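Local atomic coordinates of ATP-dependent Clp protease proteolytic subunit (Listeria monocytogenes, PDB entry 4JCQ), a protein that probably cleaves peptide bonds in misfolded and other proteins as the serine-protease component of an ATP-dependent degradation machine. Residues Thr21-Ile26 against Thr54-Ser59; Thr80-Gly85 against Lys102-Ser107; Leu44-Ser49 against Lys75-Thr80. One frame throughout, in Å; residues are numbered along the deposited sequence.

Overall arrangement
Following the chain from its N terminus, contact 1 closes the first loop: strand 23-27 runs out, helix 32-48 carries the chain back, and strand 53-59 returns beside the first strand. Contact 3 begins inside that loop and ends beyond it, so the two cross: it ties the end of helix 32-48 to the loop after helix 64-76. Contact 2 follows in series, sharing Thr80 with contact 3, and pairs strand 81-86 with strand 105-108, closing a loop through strand 88-90 and helix 92-97. Contacts 1 and 2 belong to one parallel sheet and join directly, Ile55 O lying 2.7 Å from Val84 N, while Arg22 links contact 1 to contact 3 through Leu45 O.

Contact 1 of 3, residues Thr21-Ile26 against Thr54-Ser59; sequences TRTVLI and TIFINS
Val24 and Ile26 each bond to strand 54-59 through both their N-H and their carbonyl, which fixes the two strands in parallel register. Val24 N donates to Thr54 O (2.9 Å) and Val24 O accepts from Phe56 N; Ile26 N donates to Phe56 O at 2.8 Å, nearly straight at 174°, and Ile26 O accepts from Asn58 N. The ladder begins two residues before Val24, where Thr54 N donates to Arg22 O. The strand axes approach to 4.7 Å and diverge by only 18°.

The face carrying Val24, Ile26, Ile55 and Ile57 is buried throughout. The CD1 end of Ile26 slants across to Ile55 CG2, 3.6 Å away; with Ile55 CG1 at chi1 -57°, CG2 is the branch anti to the backbone N and the one that receives it. Val24 CB and Ile55 CG1 are looser neighbours at 4.0 Å. The face bearing Thr23, Leu25, Thr54 and Phe56 is more open at its start, where both threonines are partly exposed. There Thr23 CG2 meets the edge of the Phe56 ring in its plane, 3.6 Å from CD1. Leu25 runs alongside Phe56, pointing the same way, its CD2 lying 3.7 Å from Phe56 CB.

A second subunit packs on this latter face: its Leu43 and Met73 meet Thr23 and Phe56, and its Thr69, Gln32 and Glu65 bond the amide of Asn58. Ser59, bonded through OG to Gly28 O, brings the strand end to about 8 Å, side chain to side chain, from Ser91, the predicted nucleophile. The pair makes up the two strands of the beta-alpha-beta unit strand 23-27, helix 32-48, strand 53-59: helix 32-48 lies against Val24 and Ile26, helix 92-97 meets Ile26 and Ile57, and strand 81-86 continues the sheet beyond 54-59.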
# COMPACT_ATOMS: atom_id res chain seq x y z
N THR H 21 9.69 2.46 26.19
CA THR H 21 8.57 2.33 27.13
C THR H 21 8.32 0.87 27.51
O THR H 21 7.65 0.58 28.51
CB THR H 21 7.27 2.94 26.58
OG1 THR H 21 6.83 2.20 25.43
CG2 THR H 21 7.47 4.40 26.21
N ARG H 22 8.87 -0.05 26.71
CA ARG H 22 8.66 -1.50 26.83
C ARG H 22 7.17 -1.83 27.00
O ARG H 22 6.77 -2.52 27.95
CB ARG H 22 9.53 -2.13 27.94
CG ARG H 22 10.74 -1.32 28.36
CD ARG H 22 12.05 -2.09 28.47
NE ARG H 22 11.92 -3.52 28.76
CZ ARG H 22 12.47 -4.49 28.02
NH1 ARG H 22 12.32 -5.76 28.36
NH2 ARG H 22 13.19 -4.18 26.94
N THR H 23 6.37 -1.32 26.07
CA THR H 23 4.92 -1.50 26.08
C THR H 23 4.46 -2.19 24.80
O THR H 23 4.92 -1.86 23.71
CB THR H 23 4.19 -0.15 26.26
OG1 THR H 23 4.62 0.47 27.47
CG2 THR H 23 2.69 -0.35 26.32
N VAL H 24 3.57 -3.17 24.95
CA VAL H 24 2.99 -3.88 23.82
C VAL H 24 1.47 -3.74 23.89
O VAL H 24 0.86 -3.92 24.95
CB VAL H 24 3.39 -5.38 23.83
CG1 VAL H 24 2.70 -6.14 22.70
CG2 VAL H 24 4.90 -5.53 23.72
N LEU H 25 0.86 -3.39 22.76
CA LEU H 25 -0.59 -3.28 22.68
C LEU H 25 -1.17 -4.47 21.94
O LEU H 25 -0.77 -4.78 20.82
CB LEU H 25 -1.01 -1.97 22.01
CG LEU H 25 -0.49 -0.64 22.55
CD1 LEU H 25 -1.13 0.51 21.80
CD2 LEU H 25 -0.72 -0.49 24.05
N ILE H 26 -2.12 -5.15 22.59
CA ILE H 26 -2.86 -6.25 21.97
C ILE H 26 -4.32 -5.82 21.87
O ILE H 26 -5.11 -6.05 22.79
CB ILE H 26 -2.69 -7.58 22.75
CG1 ILE H 26 -1.20 -7.98 22.81
CG2 ILE H 26 -3.50 -8.69 22.11
CD1 ILE H 26 -0.91 -9.23 23.61
N THR H 54 5.15 -4.17 29.83
CA THR H 54 3.72 -3.95 30.09
C THR H 54 2.90 -4.20 28.83
O THR H 54 3.22 -3.67 27.76
CB THR H 54 3.47 -2.51 30.61
OG1 THR H 54 4.32 -2.25 31.72
CG2 THR H 54 2.01 -2.34 31.04
N ILE H 55 1.87 -5.02 28.95
CA ILE H 55 0.97 -5.31 27.84
C ILE H 55 -0.44 -4.79 28.15
O ILE H 55 -1.03 -5.18 29.15
CB ILE H 55 0.91 -6.82 27.50
CG1 ILE H 55 2.31 -7.36 27.18
CG2 ILE H 55 -0.04 -7.07 26.34
CD1 ILE H 55 2.35 -8.84 26.85
N PHE H 56 -0.94 -3.91 27.29
CA PHE H 56 -2.33 -3.46 27.36
C PHE H 56 -3.18 -4.32 26.42
O PHE H 56 -2.88 -4.42 25.23
CB PHE H 56 -2.46 -1.98 26.97
CG PHE H 56 -1.86 -1.03 27.97
CD1 PHE H 56 -0.51 -0.69 27.90
CD2 PHE H 56 -2.64 -0.47 28.98
CE1 PHE H 56 0.05 0.18 28.82
CE2 PHE H 56 -2.08 0.41 29.90
CZ PHE H 56 -0.74 0.74 29.83
N ILE H 57 -4.22 -4.95 26.97
CA ILE H 57 -5.05 -5.88 26.21
C ILE H 57 -6.49 -5.39 26.11
O ILE H 57 -7.17 -5.20 27.12
CB ILE H 57 -5.04 -7.31 26.80
CG1 ILE H 57 -3.61 -7.84 26.95
CG2 ILE H 57 -5.87 -8.26 25.94
CD1 ILE H 57 -3.47 -9.01 27.90
N ASN H 58 -6.94 -5.18 24.87
CA ASN H 58 -8.33 -4.90 24.54
C ASN H 58 -8.73 -5.86 23.43
O ASN H 58 -8.49 -5.59 22.26
CB ASN H 58 -8.50 -3.44 24.09
CG ASN H 58 -9.95 -3.07 23.77
OD1 ASN H 58 -10.74 -3.92 23.36
ND2 ASN H 58 -10.29 -1.80 23.94
N SER H 59 -9.32 -6.99 23.80
CA SER H 59 -9.63 -8.03 22.82
C SER H 59 -10.84 -8.88 23.16
O SER H 59 -11.00 -9.34 24.29
CB SER H 59 -8.42 -8.95 22.60
OG SER H 59 -8.71 -9.91 21.60

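Contact 2 of 3, residues Thr80-Gly85 against Lys102-Ser107; sequences TVKVVG and KENRFS
Backbone hydrogen bonds set the pairing of Val83 and Gly85 with Asn104 and Phe106. Val83 N donates to Asn104 O at 3.0 Å, and Val83 O takes the N-H of Phe106 at 2.8 Å. The Phe106 ring also presents its edge to this Val83 O, which lies in the ring plane. The third bond, Gly85 N to Phe106 O, is straight at its hydrogen (170°), yet the donor is tilted 33° from the carbonyl plane. Tyr97 OH is a second hydrogen-bond partner of Phe106 O.

Solvent joins the start of the pair. One water donates to Val81 O and accepts from Asn104 ND2, the latter at 2.7 Å. It bridges the two segments just before the first direct bond, and thereby holds one end of the Asn104 amide. Thr80 CG2 meets this same amide nitrogen, the two side chains crossing at about a right angle.

These are adjacent parallel strands in the sheet of the ClpP/crotonase-type fold, with 81-86 bonded on its other flank to strand 53-59; the short axes here are 4.4 Å apart and turned by 25°.

Apolar packing involves aliphatic stems as well as valines. Val83 CG2 sits between the valine's backbone N and carbonyl carbon and lies 3.8 Å from CG in the aliphatic stem of Arg105, the two side chains running together. The aliphatic stem of Lys82 extends beside the Phe106 ring, its CD 4.2 Å from Phe106 CE1, and Val84 CG2 approaches Phe106 CB.

Two polar ends are held from outside the strand pair. The Arg105 guanidinium bonds to the carbonyls of Ala100, Ala150, Gly177 and Ile178, and Ser107 OG is bonded to Tyr113 OH. Lys102 CA, from the arginine's own segment, lies 3.5 Å above one face of the guanidinium, offset toward the rim.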
# COMPACT_ATOMS: atom_id res chain seq x y z
N THR H 80 9.85 -10.05 33.08
CA THR H 80 8.55 -10.16 33.76
C THR H 80 7.51 -9.36 32.98
O THR H 80 7.75 -8.20 32.62
CB THR H 80 8.64 -9.65 35.21
OG1 THR H 80 9.59 -10.44 35.93
CG2 THR H 80 7.28 -9.75 35.91
N VAL H 81 6.37 -9.98 32.72
CA VAL H 81 5.31 -9.34 31.95
C VAL H 81 4.15 -8.92 32.85
O VAL H 81 3.58 -9.74 33.58
CB VAL H 81 4.81 -10.26 30.81
CG1 VAL H 81 3.58 -9.66 30.13
CG2 VAL H 81 5.91 -10.50 29.79
N LYS H 82 3.82 -7.63 32.79
CA LYS H 82 2.63 -7.10 33.45
C LYS H 82 1.53 -6.91 32.41
O LYS H 82 1.80 -6.45 31.30
CB LYS H 82 2.94 -5.76 34.13
CG LYS H 82 3.87 -5.85 35.32
CD LYS H 82 4.19 -4.46 35.86
CE LYS H 82 4.92 -4.53 37.19
NZ LYS H 82 6.29 -5.11 37.07
N VAL H 83 0.30 -7.26 32.77
CA VAL H 83 -0.83 -7.07 31.86
C VAL H 83 -1.83 -6.06 32.42
O VAL H 83 -2.10 -6.03 33.63
CB VAL H 83 -1.54 -8.40 31.48
CG1 VAL H 83 -0.62 -9.27 30.64
CG2 VAL H 83 -2.02 -9.15 32.72
N VAL H 84 -2.36 -5.22 31.54
CA VAL H 84 -3.39 -4.25 31.89
C VAL H 84 -4.59 -4.44 30.97
O VAL H 84 -4.52 -4.15 29.77
CB VAL H 84 -2.88 -2.79 31.80
CG1 VAL H 84 -3.96 -1.82 32.24
CG2 VAL H 84 -1.62 -2.59 32.63
N GLY H 85 -5.69 -4.94 31.53
CA GLY H 85 -6.92 -5.11 30.78
C GLY H 85 -7.59 -3.77 30.58
O GLY H 85 -7.62 -2.93 31.49
N LYS H 102 -0.31 -13.69 38.86
CA LYS H 102 -1.46 -13.02 39.47
C LYS H 102 -1.18 -11.59 39.94
O LYS H 102 -1.96 -10.69 39.63
CB LYS H 102 -2.05 -13.86 40.61
CG LYS H 102 -3.46 -13.44 41.00
CD LYS H 102 -4.09 -14.43 41.97
CE LYS H 102 -5.59 -14.20 42.09
NZ LYS H 102 -5.92 -12.86 42.67
N GLU H 103 -0.08 -11.40 40.66
CA GLU H 103 0.27 -10.06 41.18
C GLU H 103 0.66 -9.05 40.09
O GLU H 103 0.78 -7.85 40.38
CB GLU H 103 1.33 -10.14 42.29
CG GLU H 103 2.19 -11.40 42.30
CD GLU H 103 3.47 -11.27 41.49
OE1 GLU H 103 4.09 -10.18 41.50
OE2 GLU H 103 3.87 -12.26 40.85
N ASN H 104 0.82 -9.52 38.86
CA ASN H 104 1.13 -8.65 37.72
C ASN H 104 -0.06 -8.43 36.79
O ASN H 104 0.10 -7.95 35.66
CB ASN H 104 2.32 -9.21 36.94
CG ASN H 104 3.59 -9.26 37.76
OD1 ASN H 104 3.89 -8.35 38.53
ND2 ASN H 104 4.36 -10.34 37.61
N ARG H 105 -1.26 -8.76 37.26
CA ARG H 105 -2.48 -8.62 36.45
C ARG H 105 -3.33 -7.44 36.91
O ARG H 105 -3.93 -7.46 37.98
CB ARG H 105 -3.29 -9.92 36.44
CG ARG H 105 -2.52 -11.12 35.89
CD ARG H 105 -3.43 -12.20 35.34
NE ARG H 105 -4.26 -12.82 36.36
CZ ARG H 105 -3.99 -13.98 36.97
NH1 ARG H 105 -2.90 -14.66 36.67
NH2 ARG H 105 -4.83 -14.45 37.89
N PHE H 106 -3.36 -6.41 36.07
CA PHE H 106 -4.03 -5.15 36.38
C PHE H 106 -5.21 -4.90 35.46
O PHE H 106 -5.34 -5.53 34.41
CB PHE H 106 -3.04 -3.98 36.28
CG PHE H 106 -1.85 -4.10 37.18
CD1 PHE H 106 -0.71 -4.78 36.77
CD2 PHE H 106 -1.86 -3.51 38.45
CE1 PHE H 106 0.40 -4.89 37.61
CE2 PHE H 106 -0.75 -3.61 39.29
CZ PHE H 106 0.37 -4.30 38.86
N SER H 107 -6.07 -3.96 35.86
CA SER H 107 -7.17 -3.52 35.00
C SER H 107 -7.44 -2.04 35.13
O SER H 107 -7.40 -1.47 36.22
CB SER H 107 -8.45 -4.29 35.32
OG SER H 107 -9.47 -3.96 34.39
O HOH W 1 3.85 -11.88 35.39

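Contact 3 of 3, residues Leu44-Ser49 against Lys75-Thr80; sequences LLESIS and KFIKPT
Ile77, the first residue to leave helical geometry after helix 64-76, meets the carboxylate end of Glu46. Its CG2 lies 3.6 Å from Glu46 OE1 and its CA 3.4 Å from Glu46 OE2, the two side chains passing each other at a slant. Glu46 reaches this far because its CG is anti to the backbone N (chi1 178°) and the chain stays extended beyond it.

At Lys78 the contact becomes polar. The backbone N-H of Lys78 donates to Glu46 OE2 at 3.0 Å, with an angle of 160° at the hydrogen, and comes from above the carboxylate plane, 42° out of it. The same oxygen forms a salt bridge with Arg186 NE of a third subunit, so a single carboxylate oxygen serves both the contact within the chain and the one between subunits; that positive partner would favour the ionised form. The lysine's own ammonium is not in contact, Lys78 NZ standing 5.5 Å from Glu46 OE2.

The arrangement is helix-end packing on one side of the parallel sheet: the last turn of helix 32-48 rests against the connection from helix 64-76 to strand 81-86.

Pro79 then turns its ring to the glutamate stem, the two crossing at about a right angle, with Pro79 CD 3.7 Å from Glu46 CG. Its CG lies equally near Ser49 O, at 3.7 Å, while Ile53 and Arg22 also pack against the proline.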
# COMPACT_ATOMS: atom_id res chain seq x y z
N LEU H 44 12.07 -8.87 20.57
CA LEU H 44 12.88 -7.67 20.41
C LEU H 44 13.15 -7.01 21.76
O LEU H 44 14.29 -6.66 22.07
CB LEU H 44 12.21 -6.69 19.43
CG LEU H 44 12.87 -5.41 18.91
CD1 LEU H 44 12.51 -4.21 19.78
CD2 LEU H 44 14.38 -5.53 18.73
N LEU H 45 12.11 -6.86 22.58
CA LEU H 45 12.23 -6.27 23.91
C LEU H 45 13.09 -7.12 24.85
O LEU H 45 13.85 -6.58 25.66
CB LEU H 45 10.85 -6.01 24.53
CG LEU H 45 10.01 -4.88 23.92
CD1 LEU H 45 8.57 -4.96 24.43
CD2 LEU H 45 10.61 -3.51 24.20
N GLU H 46 12.96 -8.44 24.73
CA GLU H 46 13.78 -9.38 25.50
C GLU H 46 15.27 -9.24 25.17
O GLU H 46 16.11 -9.26 26.07
CB GLU H 46 13.32 -10.82 25.25
CG GLU H 46 14.16 -11.87 25.98
CD GLU H 46 13.79 -13.30 25.63
OE1 GLU H 46 13.47 -13.58 24.45
OE2 GLU H 46 13.84 -14.14 26.54
N SER H 47 15.58 -9.08 23.88
CA SER H 47 16.96 -8.96 23.42
C SER H 47 17.63 -7.66 23.88
O SER H 47 18.85 -7.60 24.01
CB SER H 47 17.04 -9.08 21.90
OG SER H 47 16.49 -7.95 21.26
N ILE H 48 16.82 -6.63 24.14
CA ILE H 48 17.33 -5.34 24.59
C ILE H 48 17.73 -5.37 26.07
O ILE H 48 18.85 -5.01 26.42
CB ILE H 48 16.33 -4.20 24.29
CG1 ILE H 48 16.21 -3.99 22.78
CG2 ILE H 48 16.76 -2.90 24.96
CD1 ILE H 48 15.00 -3.19 22.35
N SER H 49 16.81 -5.82 26.93
CA SER H 49 17.07 -5.93 28.37
C SER H 49 16.14 -6.92 29.07
O SER H 49 15.19 -7.42 28.47
CB SER H 49 16.98 -4.56 29.05
OG SER H 49 15.64 -4.10 29.12
N LYS H 75 5.13 -16.27 28.76
CA LYS H 75 5.80 -17.09 29.78
C LYS H 75 7.22 -17.50 29.39
O LYS H 75 8.07 -17.71 30.26
CB LYS H 75 4.97 -18.33 30.11
CG LYS H 75 3.70 -18.04 30.90
CD LYS H 75 3.15 -19.30 31.55
CE LYS H 75 2.01 -18.97 32.50
NZ LYS H 75 1.58 -20.16 33.29
N PHE H 76 7.47 -17.59 28.09
CA PHE H 76 8.77 -18.05 27.56
C PHE H 76 9.90 -17.04 27.77
O PHE H 76 10.99 -17.42 28.20
CB PHE H 76 8.64 -18.42 26.07
CG PHE H 76 9.93 -18.88 25.45
CD1 PHE H 76 10.42 -20.16 25.68
CD2 PHE H 76 10.65 -18.03 24.61
CE1 PHE H 76 11.61 -20.58 25.10
CE2 PHE H 76 11.84 -18.44 24.02
CZ PHE H 76 12.32 -19.72 24.27
N ILE H 77 9.63 -15.78 27.46
CA ILE H 77 10.66 -14.73 27.54
C ILE H 77 11.11 -14.47 28.98
O ILE H 77 10.35 -14.69 29.92
CB ILE H 77 10.20 -13.41 26.85
CG1 ILE H 77 8.93 -12.86 27.51
CG2 ILE H 77 10.02 -13.63 25.35
CD1 ILE H 77 8.58 -11.45 27.10
N LYS H 78 12.35 -14.01 29.13
CA LYS H 78 12.93 -13.76 30.45
C LYS H 78 12.31 -12.59 31.22
O LYS H 78 12.06 -12.72 32.42
CB LYS H 78 14.45 -13.63 30.38
CG LYS H 78 15.19 -14.95 30.55
CD LYS H 78 16.70 -14.79 30.48
CE LYS H 78 17.21 -14.90 29.06
NZ LYS H 78 18.70 -14.90 28.99
N PRO H 79 12.04 -11.44 30.55
CA PRO H 79 11.45 -10.31 31.28
C PRO H 79 10.10 -10.64 31.92
O PRO H 79 9.31 -11.41 31.36
CB PRO H 79 11.26 -9.25 30.19
CG PRO H 79 12.29 -9.58 29.16
CD PRO H 79 12.34 -11.08 29.15
N THR H 80 9.85 -10.05 33.08
CA THR H 80 8.55 -10.16 33.76
C THR H 80 7.51 -9.36 32.98
O THR H 80 7.75 -8.20 32.62
CB THR H 80 8.64 -9.65 35.21
OG1 THR H 80 9.59 -10.44 35.93
CG2 THR H 80 7.28 -9.75 35.91